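Local coordinates for DNA processing protein DprA (Streptococcus pneumoniae, PDB 3UQZ) that helps load the RecA recombinase onto single-stranded DNA during natural transformation and binds that DNA cooperatively, protecting it from nucleases, at residues A[70-75]-A[95-100]; A[104-109]-A[135-140]; A[140-145]-A[163-168]; A[159-164]-A[186-191]. All blocks are in the same frame, centred on the assembly; numbering follows the deposited sequence.

Contact 1: residues A[70-75]-A[95-100]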
loop_
_atom_site.group_PDB
_atom_site.type_symbol
_atom_site.label_atom_id
_atom_site.label_comp_id
_atom_site.label_asym_id
_atom_site.label_seq_id
_atom_site.Cartn_x
_atom_site.Cartn_y
_atom_site.Cartn_z
ATOM N N LYS A 70 38.053 -14.349 -23.519
ATOM C CA LYS A 70 38.514 -13.817 -22.223
ATOM C C LYS A 70 37.604 -14.242 -21.063
ATOM O O LYS A 70 38.105 -14.629 -20.016
ATOM C CB LYS A 70 38.684 -12.288 -22.263
ATOM C CG LYS A 70 39.548 -11.768 -21.133
ATOM C CD LYS A 70 39.411 -10.279 -20.905
ATOM C CE LYS A 70 40.542 -9.789 -20.033
ATOM N NZ LYS A 70 40.468 -8.330 -19.796
ATOM N N PHE A 71 36.278 -14.193 -21.263
ATOM C CA PHE A 71 35.283 -14.634 -20.284
ATOM C C PHE A 71 34.351 -15.634 -20.969
ATOM O O PHE A 71 34.006 -15.416 -22.144
ATOM C CB PHE A 71 34.472 -13.445 -19.710
ATOM C CG PHE A 71 35.284 -12.458 -18.905
ATOM C CD1 PHE A 71 35.717 -12.771 -17.619
ATOM C CD2 PHE A 71 35.631 -11.221 -19.434
ATOM C CE1 PHE A 71 36.488 -11.864 -16.885
ATOM C CE2 PHE A 71 36.388 -10.312 -18.691
ATOM C CZ PHE A 71 36.799 -10.634 -17.418
ATOM N N PRO A 72 33.909 -16.715 -20.263
ATOM C CA PRO A 72 32.987 -17.678 -20.896
ATOM C C PRO A 72 31.633 -17.053 -21.237
ATOM O O PRO A 72 31.343 -15.932 -20.808
ATOM C CB PRO A 72 32.860 -18.801 -19.851
ATOM C CG PRO A 72 33.192 -18.161 -18.569
ATOM C CD PRO A 72 34.205 -17.098 -18.867
ATOM N N SER A 73 30.814 -17.770 -22.024
ATOM C CA SER A 73 29.517 -17.266 -22.458
ATOM C C SER A 73 28.540 -18.383 -22.778
ATOM O O SER A 73 28.905 -19.560 -22.771
ATOM C CB SER A 73 29.690 -16.357 -23.678
ATOM O OG SER A 73 30.401 -16.994 -24.728
ATOM N N PHE A 74 27.281 -18.000 -23.021
ATOM C CA PHE A 74 26.172 -18.849 -23.447
ATOM C C PHE A 74 25.186 -17.979 -24.216
ATOM O O PHE A 74 25.103 -16.773 -23.960
ATOM C CB PHE A 74 25.505 -19.605 -22.278
ATOM C CG PHE A 74 24.738 -18.772 -21.271
ATOM C CD1 PHE A 74 23.362 -18.588 -21.400
ATOM C CD2 PHE A 74 25.388 -18.185 -20.184
ATOM C CE1 PHE A 74 22.654 -17.797 -20.487
ATOM C CE2 PHE A 74 24.676 -17.400 -19.267
ATOM C CZ PHE A 74 23.314 -17.218 -19.422
ATOM N N SER A 75 24.486 -18.570 -25.196
ATOM C CA SER A 75 23.540 -17.843 -26.044
ATOM C C SER A 75 22.138 -18.421 -25.936
ATOM O O SER A 75 21.955 -19.491 -25.354
ATOM C CB SER A 75 24.002 -17.872 -27.500
ATOM O OG SER A 75 23.879 -19.168 -28.065
ATOM N N LEU A 95 25.148 -13.816 -23.572
ATOM C CA LEU A 95 25.531 -13.367 -22.227
ATOM C C LEU A 95 26.868 -13.945 -21.804
ATOM O O LEU A 95 27.059 -15.163 -21.843
ATOM C CB LEU A 95 24.470 -13.722 -21.144
ATOM C CG LEU A 95 23.155 -12.927 -21.130
ATOM C CD1 LEU A 95 22.099 -13.638 -20.316
ATOM C CD2 LEU A 95 23.360 -11.523 -20.607
ATOM N N PHE A 96 27.783 -13.066 -21.380
ATOM C CA PHE A 96 29.084 -13.432 -20.837
ATOM C C PHE A 96 28.897 -13.559 -19.342
ATOM O O PHE A 96 28.070 -12.845 -18.773
ATOM C CB PHE A 96 30.135 -12.370 -21.138
ATOM C CG PHE A 96 30.454 -12.242 -22.599
ATOM C CD1 PHE A 96 31.384 -13.082 -23.200
ATOM C CD2 PHE A 96 29.834 -11.273 -23.377
ATOM C CE1 PHE A 96 31.691 -12.949 -24.557
ATOM C CE2 PHE A 96 30.134 -11.149 -24.733
ATOM C CZ PHE A 96 31.069 -11.979 -25.311
ATOM N N TYR A 97 29.632 -14.479 -18.708
ATOM C CA TYR A 97 29.495 -14.723 -17.281
ATOM C C TYR A 97 30.814 -14.981 -16.577
ATOM O O TYR A 97 31.828 -15.305 -17.197
ATOM C CB TYR A 97 28.483 -15.852 -17.013
ATOM C CG TYR A 97 28.978 -17.236 -17.358
ATOM C CD1 TYR A 97 29.595 -18.039 -16.402
ATOM C CD2 TYR A 97 28.799 -17.761 -18.637
ATOM C CE1 TYR A 97 30.055 -19.312 -16.715
ATOM C CE2 TYR A 97 29.256 -19.037 -18.964
ATOM C CZ TYR A 97 29.882 -19.809 -17.999
ATOM O OH TYR A 97 30.306 -21.077 -18.312
ATOM N N LYS A 98 30.757 -14.850 -15.260
ATOM C CA LYS A 98 31.827 -15.070 -14.315
ATOM C C LYS A 98 31.160 -15.734 -13.109
ATOM O O LYS A 98 30.343 -15.116 -12.441
ATOM C CB LYS A 98 32.471 -13.722 -13.945
ATOM C CG LYS A 98 33.694 -13.837 -13.067
ATOM C CD LYS A 98 34.993 -13.634 -13.826
ATOM C CE LYS A 98 36.187 -13.671 -12.891
ATOM N NZ LYS A 98 36.318 -14.973 -12.166
ATOM N N GLY A 99 31.449 -17.007 -12.908
ATOM C CA GLY A 99 30.904 -17.764 -11.797
ATOM C C GLY A 99 30.217 -19.064 -12.162
ATOM O O GLY A 99 30.515 -19.688 -13.186
ATOM N N ASN A 100 29.286 -19.474 -11.289
ATOM C CA ASN A 100 28.552 -20.721 -11.365
ATOM C C ASN A 100 27.206 -20.577 -12.061
ATOM O O ASN A 100 26.288 -19.947 -11.519
ATOM C CB ASN A 100 28.398 -21.309 -9.948
ATOM C CG ASN A 100 27.816 -22.694 -9.864
ATOM O OD1 ASN A 100 27.790 -23.475 -10.834
ATOM N ND2 ASN A 100 27.374 -23.035 -8.669
#
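Tyr97 lays its ring across Pro72 and carries on to Phe74, so it has more surface buried here than any other residue of the two segments. Its CB packs against Val190 O of the neighbouring strand 189-192. With CG set between the backbone N and the carbonyl carbon (chi1 73°), the ring is brought back over 70-75. CD2 meets Phe74 CD2 at 3.8 Å, arriving at the edge of the phenylalanine ring with the two side chains roughly perpendicular. One bond further on, CE2 faces Ser73 N and Pro72 CB; CE1, on the other branch, lies under Pro72 CG. CZ lies 3.6 Å from Pro72 CB, and OH passes just beyond that same carbon. Pro72 CG stands over the ring face, 3.9 Å from the Tyr97 centroid and 17° off its normal, which is a CH-pi contact.

Underneath, the two backbones run antiparallel. Strand 73-75 is an outermost strand of the mixed sheet within this chain, in the Rossmann-type domain, and 94-99 joins it to the next strand inward. Ser73 and Phe96 form a non-hydrogen-bonded pair, while Phe74 and Leu95 are hydrogen-bonded both ways: Phe74 N to Leu95 O at 3.1 Å, Leu95 N to Phe74 O at 3.0 Å. One residue before strand 73-75, Pro72 O takes Tyr97 N, which comes from above the carbonyl plane. Leu95 CB covers one face of the Phe74 ring. On the other face of the sheet, that of Ser73 and Phe96, Phe96 CD1 touches Ser73 CB at 3.7 Å, and its ring also meets Tyr9 edge-to-face. Farther out, Lys98 CD packs on Phe71 CE1 at 3.8 Å.

Contact 2: residues A[104-109]-A[135-140]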
loop_
_atom_site.group_PDB
_atom_site.type_symbol
_atom_site.label_atom_id
_atom_site.label_comp_id
_atom_site.label_asym_id
_atom_site.label_seq_id
_atom_site.Cartn_x
_atom_site.Cartn_y
_atom_site.Cartn_z
ATOM N N LEU A 104 21.328 -20.448 -12.177
ATOM C CA LEU A 104 20.244 -20.211 -13.140
ATOM C C LEU A 104 19.186 -21.317 -13.081
ATOM O O LEU A 104 18.126 -21.167 -13.682
ATOM C CB LEU A 104 20.788 -20.096 -14.578
ATOM C CG LEU A 104 21.742 -18.955 -14.932
ATOM C CD1 LEU A 104 22.254 -19.120 -16.376
ATOM C CD2 LEU A 104 21.068 -17.581 -14.769
ATOM N N LYS A 105 19.480 -22.442 -12.385
ATOM C CA LYS A 105 18.563 -23.592 -12.274
ATOM C C LYS A 105 17.592 -23.453 -11.091
ATOM O O LYS A 105 16.618 -24.200 -10.997
ATOM C CB LYS A 105 19.350 -24.917 -12.171
ATOM C CG LYS A 105 20.158 -25.284 -13.413
ATOM C CD LYS A 105 21.040 -26.499 -13.144
ATOM C CE LYS A 105 22.104 -26.693 -14.196
ATOM N NZ LYS A 105 23.091 -27.728 -13.790
ATOM N N PHE A 106 17.856 -22.487 -10.204
ATOM C CA PHE A 106 17.076 -22.257 -8.997
ATOM C C PHE A 106 15.976 -21.200 -9.133
ATOM O O PHE A 106 16.088 -20.321 -10.004
ATOM C CB PHE A 106 18.023 -21.865 -7.862
ATOM C CG PHE A 106 18.888 -22.987 -7.371
ATOM C CD1 PHE A 106 18.353 -24.010 -6.596
ATOM C CD2 PHE A 106 20.243 -23.024 -7.676
ATOM C CE1 PHE A 106 19.164 -25.041 -6.116
ATOM C CE2 PHE A 106 21.056 -24.052 -7.196
ATOM C CZ PHE A 106 20.516 -25.043 -6.403
ATOM N N PRO A 107 14.941 -21.206 -8.232
ATOM C CA PRO A 107 13.931 -20.134 -8.283
ATOM C C PRO A 107 14.581 -18.799 -7.914
ATOM O O PRO A 107 15.385 -18.742 -6.980
ATOM C CB PRO A 107 12.879 -20.583 -7.263
ATOM C CG PRO A 107 13.157 -22.060 -7.033
ATOM C CD PRO A 107 14.641 -22.148 -7.131
ATOM N N LYS A 108 14.284 -17.748 -8.707
ATOM C CA LYS A 108 14.883 -16.418 -8.580
ATOM C C LYS A 108 13.866 -15.301 -8.333
ATOM O O LYS A 108 12.748 -15.347 -8.853
ATOM C CB LYS A 108 15.692 -16.089 -9.851
ATOM C CG LYS A 108 16.842 -17.046 -10.134
ATOM C CD LYS A 108 17.392 -16.923 -11.550
ATOM C CE LYS A 108 16.566 -17.612 -12.613
ATOM N NZ LYS A 108 16.567 -19.089 -12.503
ATOM N N VAL A 109 14.280 -14.281 -7.559
ATOM C CA VAL A 109 13.493 -13.085 -7.274
ATOM C C VAL A 109 14.374 -11.859 -7.502
ATOM O O VAL A 109 15.539 -11.841 -7.093
ATOM C CB VAL A 109 12.760 -13.097 -5.886
ATOM C CG1 VAL A 109 13.725 -12.948 -4.702
ATOM C CG2 VAL A 109 11.653 -12.046 -5.826
ATOM N N GLU A 135 15.047 -19.478 0.246
ATOM C CA GLU A 135 14.231 -20.225 -0.714
ATOM C C GLU A 135 14.426 -19.713 -2.154
ATOM O O GLU A 135 14.140 -20.441 -3.105
ATOM C CB GLU A 135 12.741 -20.121 -0.345
ATOM C CG GLU A 135 12.288 -21.097 0.720
ATOM C CD GLU A 135 11.382 -22.178 0.166
ATOM O OE1 GLU A 135 10.195 -21.882 -0.105
ATOM O OE2 GLU A 135 11.867 -23.318 -0.015
ATOM N N LEU A 136 14.864 -18.447 -2.312
ATOM C CA LEU A 136 15.029 -17.806 -3.620
ATOM C C LEU A 136 16.404 -17.216 -3.824
ATOM O O LEU A 136 17.008 -16.706 -2.885
ATOM C CB LEU A 136 13.979 -16.683 -3.806
ATOM C CG LEU A 136 12.511 -17.066 -3.677
ATOM C CD1 LEU A 136 11.637 -15.845 -3.438
ATOM C CD2 LEU A 136 12.059 -17.855 -4.858
ATOM N N VAL A 137 16.873 -17.236 -5.071
ATOM C CA VAL A 137 18.137 -16.620 -5.481
ATOM C C VAL A 137 17.828 -15.125 -5.667
ATOM O O VAL A 137 16.859 -14.768 -6.359
ATOM C CB VAL A 137 18.713 -17.256 -6.786
ATOM C CG1 VAL A 137 19.954 -16.513 -7.274
ATOM C CG2 VAL A 137 19.025 -18.723 -6.580
ATOM N N ILE A 138 18.631 -14.267 -5.026
ATOM C CA ILE A 138 18.447 -12.819 -5.099
ATOM C C ILE A 138 19.135 -12.272 -6.346
ATOM O O ILE A 138 20.377 -12.293 -6.442
ATOM C CB ILE A 138 18.891 -12.106 -3.781
ATOM C CG1 ILE A 138 18.190 -12.682 -2.505
ATOM C CG2 ILE A 138 18.792 -10.573 -3.869
ATOM C CD1 ILE A 138 16.671 -12.822 -2.511
ATOM N N VAL A 139 18.322 -11.801 -7.311
ATOM C CA VAL A 139 18.847 -11.231 -8.547
ATOM C C VAL A 139 18.798 -9.710 -8.460
ATOM O O VAL A 139 17.730 -9.150 -8.211
ATOM C CB VAL A 139 18.147 -11.776 -9.813
ATOM C CG1 VAL A 139 18.837 -11.255 -11.073
ATOM C CG2 VAL A 139 18.113 -13.302 -9.815
ATOM N N SER A 140 19.953 -9.047 -8.625
ATOM C CA SER A 140 20.053 -7.588 -8.596
ATOM C C SER A 140 21.204 -7.093 -9.478
ATOM O O SER A 140 21.915 -7.910 -10.048
ATOM C CB SER A 140 20.151 -7.070 -7.165
ATOM O OG SER A 140 19.683 -5.734 -7.108
#
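Val109 presses on Leu136 and Ile138 and is the residue most deeply covered in this contact, which pairs the two parallel strands of a beta-alpha-beta unit: strand 108-113, helix 119-130, strand 137-140, part of the Rossmann-type sheet. Its CG1 does most of the work. Placed between the backbone N and the carbonyl carbon (chi1 71°), this methyl touches Ile138 CD1 at 3.7 Å and Leu136 CD1 at 3.8 Å. Ile138 runs alongside Val109, whereas Leu136 comes across it at about a right angle. Phe280 covers both Val109 and Leu136 on this face.

Val137, on the opposite face, is held by main chain and side chain alike. Its N donates to Pro107 O at 2.9 Å, in the carbonyl plane, and its O accepts Val109 N; Val109 O then takes Val139 N at 2.8 Å, continuing the parallel ladder. The Val137 CG2 methyl meets Phe106 CB at 3.5 Å, and its CB lies beside the CG of Lys108, which points the same way. Leu136, the third main contributor, sends its other methyl, CD2, to Pro107 CB.

The Lys108 chain runs alongside Val137 and passes across Val139 CG2 at a slant, then bends at chi3 and chi4 back over its own segment, where NZ donates to Leu104 O at 2.9 Å and to Phe106 O at 2.8 Å.

Contact 3: residues A[140-145]-A[163-168]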
loop_
_atom_site.group_PDB
_atom_site.type_symbol
_atom_site.label_atom_id
_atom_site.label_comp_id
_atom_site.label_asym_id
_atom_site.label_seq_id
_atom_site.Cartn_x
_atom_site.Cartn_y
_atom_site.Cartn_z
ATOM N N SER A 140 19.953 -9.047 -8.625
ATOM C CA SER A 140 20.053 -7.588 -8.596
ATOM C C SER A 140 21.204 -7.093 -9.478
ATOM O O SER A 140 21.915 -7.910 -10.048
ATOM C CB SER A 140 20.151 -7.070 -7.165
ATOM O OG SER A 140 19.683 -5.734 -7.108
ATOM N N GLY A 141 21.365 -5.776 -9.604
ATOM C CA GLY A 141 22.340 -5.178 -10.509
ATOM C C GLY A 141 23.604 -4.550 -9.981
ATOM O O GLY A 141 24.263 -3.798 -10.706
ATOM N N LEU A 142 23.971 -4.848 -8.737
ATOM C CA LEU A 142 25.220 -4.365 -8.116
ATOM C C LEU A 142 25.359 -2.834 -7.961
ATOM O O LEU A 142 26.443 -2.352 -7.635
ATOM C CB LEU A 142 26.430 -4.968 -8.860
ATOM C CG LEU A 142 27.564 -5.609 -8.082
ATOM C CD1 LEU A 142 27.146 -6.108 -6.708
ATOM C CD2 LEU A 142 28.136 -6.732 -8.878
ATOM N N ALA A 143 24.265 -2.077 -8.164
ATOM C CA ALA A 143 24.242 -0.621 -8.005
ATOM C C ALA A 143 24.351 -0.271 -6.518
ATOM O O ALA A 143 24.059 -1.113 -5.653
ATOM C CB ALA A 143 22.941 -0.063 -8.553
ATOM N N LYS A 144 24.755 0.975 -6.216
ATOM C CA LYS A 144 24.818 1.392 -4.822
ATOM C C LYS A 144 23.397 1.555 -4.283
ATOM O O LYS A 144 22.461 1.723 -5.064
ATOM C CB LYS A 144 25.695 2.647 -4.623
ATOM C CG LYS A 144 25.204 3.946 -5.246
ATOM C CD LYS A 144 26.239 5.052 -5.029
ATOM C CE LYS A 144 25.873 6.353 -5.711
ATOM N NZ LYS A 144 26.993 7.336 -5.683
ATOM N N GLY A 145 23.235 1.396 -2.981
ATOM C CA GLY A 145 21.929 1.535 -2.359
ATOM C C GLY A 145 21.214 0.224 -2.160
ATOM O O GLY A 145 21.786 -0.701 -1.581
ATOM N N ALA A 163 24.271 -11.223 -9.999
ATOM C CA ALA A 163 24.443 -9.813 -10.366
ATOM C C ALA A 163 24.418 -9.659 -11.892
ATOM O O ALA A 163 25.062 -10.436 -12.605
ATOM C CB ALA A 163 25.737 -9.260 -9.812
ATOM N N VAL A 164 23.644 -8.686 -12.392
ATOM C CA VAL A 164 23.556 -8.365 -13.829
ATOM C C VAL A 164 24.184 -6.960 -13.957
ATOM O O VAL A 164 23.667 -6.003 -13.385
ATOM C CB VAL A 164 22.098 -8.464 -14.383
ATOM C CG1 VAL A 164 22.053 -8.285 -15.897
ATOM C CG2 VAL A 164 21.460 -9.794 -13.995
ATOM N N ILE A 165 25.355 -6.864 -14.586
ATOM C CA ILE A 165 26.073 -5.589 -14.684
ATOM C C ILE A 165 25.854 -4.818 -15.993
ATOM O O ILE A 165 25.319 -5.366 -16.966
ATOM C CB ILE A 165 27.574 -5.758 -14.316
ATOM C CG1 ILE A 165 28.281 -6.793 -15.226
ATOM C CG2 ILE A 165 27.729 -6.088 -12.822
ATOM C CD1 ILE A 165 29.814 -6.839 -15.117
ATOM N N GLY A 166 26.239 -3.541 -15.980
ATOM C CA GLY A 166 26.158 -2.642 -17.131
ATOM C C GLY A 166 27.510 -2.266 -17.712
ATOM O O GLY A 166 27.649 -1.231 -18.364
ATOM N N THR A 167 28.535 -3.096 -17.448
ATOM C CA THR A 167 29.921 -2.929 -17.911
ATOM C C THR A 167 30.481 -4.312 -18.317
ATOM O O THR A 167 29.768 -5.324 -18.207
ATOM C CB THR A 167 30.803 -2.372 -16.779
ATOM O OG1 THR A 167 31.017 -3.381 -15.794
ATOM C CG2 THR A 167 30.271 -1.100 -16.156
ATOM N N GLY A 168 31.762 -4.342 -18.729
ATOM C CA GLY A 168 32.473 -5.575 -19.030
ATOM C C GLY A 168 32.793 -6.255 -17.711
ATOM O O GLY A 168 32.816 -5.583 -16.661
#
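Ser140 and Val164 are joined by the one hydrogen bond between these segments: Val164 N donates to Ser140 O at 3.0 Å, lying in the carbonyl plane with an N-H...O angle of 153°. Two CA-H...O contacts support it. Ala163 CA approaches that same Ser140 O at 3.2 Å, so the oxygen serves two neighbours of strand 161-164. One step on, Gly141 CA faces Val164 O at 3.3 Å.

The apolar part depends on a single methyl. Leu142 CD2 rests on Ala163 CB at 3.6 Å and continues to Ile165 CG2 at 4.0 Å, its side chain lying alongside that of Ile165. The chain leaves strand geometry at Gly141, and Leu142, with a positive phi of 62°, continues the turn. Helix 178-187 packs on the leucine through Leu180, Gln181 and Ile184.

Other polar groups have partners outside the two segments. Ser140 OG bonds Val111 O on the strand to its other side, Leu142 O receives Asn177 ND2, and Gly166 O receives His204 ND1.

After their last paired residues the two chains part: 140-145 leads to Gly145, the N-cap position of helix 146-157, while the chain beyond Ala163 and Val164 moves away from it. Such divergence at the C-terminal ends of parallel strands is typical of a Rossmann-type fold, where successive loops leave the sheet for its flanking helices.

Contact 4: residues A[159-164]-A[186-191]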
loop_
_atom_site.group_PDB
_atom_site.type_symbol
_atom_site.label_atom_id
_atom_site.label_comp_id
_atom_site.label_asym_id
_atom_site.label_seq_id
_atom_site.Cartn_x
_atom_site.Cartn_y
_atom_site.Cartn_z
ATOM N N GLY A 159 22.712 -17.484 1.670
ATOM C CA GLY A 159 21.979 -17.698 0.428
ATOM C C GLY A 159 22.774 -17.403 -0.825
ATOM O O GLY A 159 23.977 -17.137 -0.770
ATOM N N LYS A 160 22.097 -17.444 -1.973
ATOM C CA LYS A 160 22.740 -17.239 -3.270
ATOM C C LYS A 160 22.299 -15.964 -3.953
ATOM O O LYS A 160 21.146 -15.569 -3.808
ATOM C CB LYS A 160 22.513 -18.461 -4.185
ATOM C CG LYS A 160 22.996 -19.817 -3.614
ATOM C CD LYS A 160 24.488 -19.904 -3.201
ATOM C CE LYS A 160 25.478 -19.917 -4.346
ATOM N NZ LYS A 160 26.882 -19.973 -3.855
ATOM N N THR A 161 23.214 -15.322 -4.704
ATOM C CA THR A 161 22.931 -14.096 -5.456
ATOM C C THR A 161 23.450 -14.085 -6.914
ATOM O O THR A 161 24.525 -14.623 -7.197
ATOM C CB THR A 161 23.337 -12.832 -4.655
ATOM O OG1 THR A 161 22.692 -11.698 -5.229
ATOM C CG2 THR A 161 24.833 -12.585 -4.632
ATOM N N ILE A 162 22.685 -13.444 -7.825
ATOM C CA ILE A 162 23.083 -13.227 -9.222
ATOM C C ILE A 162 23.151 -11.719 -9.447
ATOM O O ILE A 162 22.193 -11.016 -9.125
ATOM C CB ILE A 162 22.155 -13.909 -10.280
ATOM C CG1 ILE A 162 22.133 -15.439 -10.130
ATOM C CG2 ILE A 162 22.548 -13.506 -11.723
ATOM C CD1 ILE A 162 21.032 -16.137 -10.918
ATOM N N ALA A 163 24.271 -11.223 -9.999
ATOM C CA ALA A 163 24.443 -9.813 -10.366
ATOM C C ALA A 163 24.418 -9.659 -11.892
ATOM O O ALA A 163 25.062 -10.436 -12.605
ATOM C CB ALA A 163 25.737 -9.260 -9.812
ATOM N N VAL A 164 23.644 -8.686 -12.392
ATOM C CA VAL A 164 23.556 -8.365 -13.829
ATOM C C VAL A 164 24.184 -6.960 -13.957
ATOM O O VAL A 164 23.667 -6.003 -13.385
ATOM C CB VAL A 164 22.098 -8.464 -14.383
ATOM C CG1 VAL A 164 22.053 -8.285 -15.897
ATOM C CG2 VAL A 164 21.460 -9.794 -13.995
ATOM N N ASN A 186 33.398 -14.935 -7.884
ATOM C CA ASN A 186 34.097 -16.107 -7.348
ATOM C C ASN A 186 33.134 -17.222 -6.917
ATOM O O ASN A 186 33.169 -18.321 -7.478
ATOM C CB ASN A 186 34.959 -15.721 -6.141
ATOM C CG ASN A 186 36.136 -14.851 -6.439
ATOM O OD1 ASN A 186 36.877 -15.075 -7.406
ATOM N ND2 ASN A 186 36.379 -13.881 -5.553
ATOM N N ASP A 187 32.320 -16.947 -5.890
ATOM C CA ASP A 187 31.423 -17.914 -5.276
ATOM C C ASP A 187 30.014 -18.033 -5.834
ATOM O O ASP A 187 29.380 -19.067 -5.611
ATOM C CB ASP A 187 31.362 -17.664 -3.757
ATOM C CG ASP A 187 32.642 -17.962 -2.994
ATOM O OD1 ASP A 187 33.710 -18.058 -3.636
ATOM O OD2 ASP A 187 32.575 -18.078 -1.750
ATOM N N HIS A 188 29.515 -16.984 -6.533
ATOM C CA HIS A 188 28.153 -16.892 -7.074
ATOM C C HIS A 188 28.171 -16.761 -8.606
ATOM O O HIS A 188 28.938 -17.474 -9.240
ATOM C CB HIS A 188 27.422 -15.724 -6.375
ATOM C CG HIS A 188 27.369 -15.885 -4.891
ATOM N ND1 HIS A 188 26.277 -16.455 -4.274
ATOM C CD2 HIS A 188 28.323 -15.644 -3.960
ATOM C CE1 HIS A 188 26.587 -16.526 -2.987
ATOM N NE2 HIS A 188 27.813 -16.058 -2.751
ATOM N N LEU A 189 27.353 -15.862 -9.206
ATOM C CA LEU A 189 27.281 -15.651 -10.656
ATOM C C LEU A 189 27.090 -14.166 -11.041
ATOM O O LEU A 189 26.208 -13.489 -10.506
ATOM C CB LEU A 189 26.146 -16.508 -11.237
ATOM C CG LEU A 189 25.867 -16.442 -12.746
ATOM C CD1 LEU A 189 27.043 -16.978 -13.581
ATOM C CD2 LEU A 189 24.590 -17.196 -13.079
ATOM N N VAL A 190 27.923 -13.673 -11.974
ATOM C CA VAL A 190 27.842 -12.313 -12.516
ATOM C C VAL A 190 27.554 -12.473 -14.001
ATOM O O VAL A 190 28.272 -13.210 -14.684
ATOM C CB VAL A 190 29.119 -11.440 -12.297
ATOM C CG1 VAL A 190 28.877 -9.999 -12.729
ATOM C CG2 VAL A 190 29.601 -11.479 -10.856
ATOM N N LEU A 191 26.504 -11.810 -14.493
ATOM C CA LEU A 191 26.125 -11.849 -15.907
ATOM C C LEU A 191 26.312 -10.471 -16.561
ATOM O O LEU A 191 26.146 -9.429 -15.902
ATOM C CB LEU A 191 24.673 -12.313 -16.087
ATOM C CG LEU A 191 24.317 -13.735 -15.650
ATOM C CD1 LEU A 191 22.797 -13.901 -15.553
ATOM C CD2 LEU A 191 24.926 -14.800 -16.591
#
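The His188 imidazole is sandwiched between two side chains of the other segment. Lys160 NZ lies over one face, with Lys160 CE 3.6 Å from His188 ND1; the opposite face takes the Thr161 CG2 methyl, 4.0 Å above the ring plane and toward its rim. Gly159 O sits at the edge, 3.5 Å from His188 CE1. The lysine gets there by bending at chi2 and chi3, which folds its chain across the ring. Thr161 turns its hydroxyl elsewhere, to Ile138 O.

Past the histidine, strands 161-164 and 189-192 run parallel, closing the beta-alpha-beta unit built on helix 178-187. Ala163 bonds in both directions: its N to Leu189 O at 3.0 Å, its O receiving Leu191 N at 2.7 Å. On one face Ile162 CG2 meets Leu191 CD1 at 3.9 Å, and on the other Ala163 packs more loosely with Val190.

Lys160 NZ also donates to Asp187 O over a long 3.2 Å, from 39° out of the carbonyl plane. That oxygen belongs to the last turn of helix 178-187, so the ammonium charge probably gains from the negative end of the helix dipole, while its closeness to His188 would tend to disfavour a protonated imidazole.

Overall arrangement
All four contacts belong to one mixed sheet. Contact 1 lies at its antiparallel margin, partly buried and rich in aromatic rings; contacts 2, 3 and 4 are buried in its parallel part, where aliphatic side chains dominate. Contacts 3 and 4 share Ala163 and Val164, which meet Ser140 on one side and strand 189-192 on the other, and contact 3 takes over Ser140 where contact 2 ends. Contact 4 also meets contact 1, through Lys98 O and Val190 N. Contacts 1 and 2 touch through Phe74 and Leu104. Lysines take part in contacts 1, 2 and 4, that of contact 2 buried, whereas contact 3 is made by backbone and methyl groups.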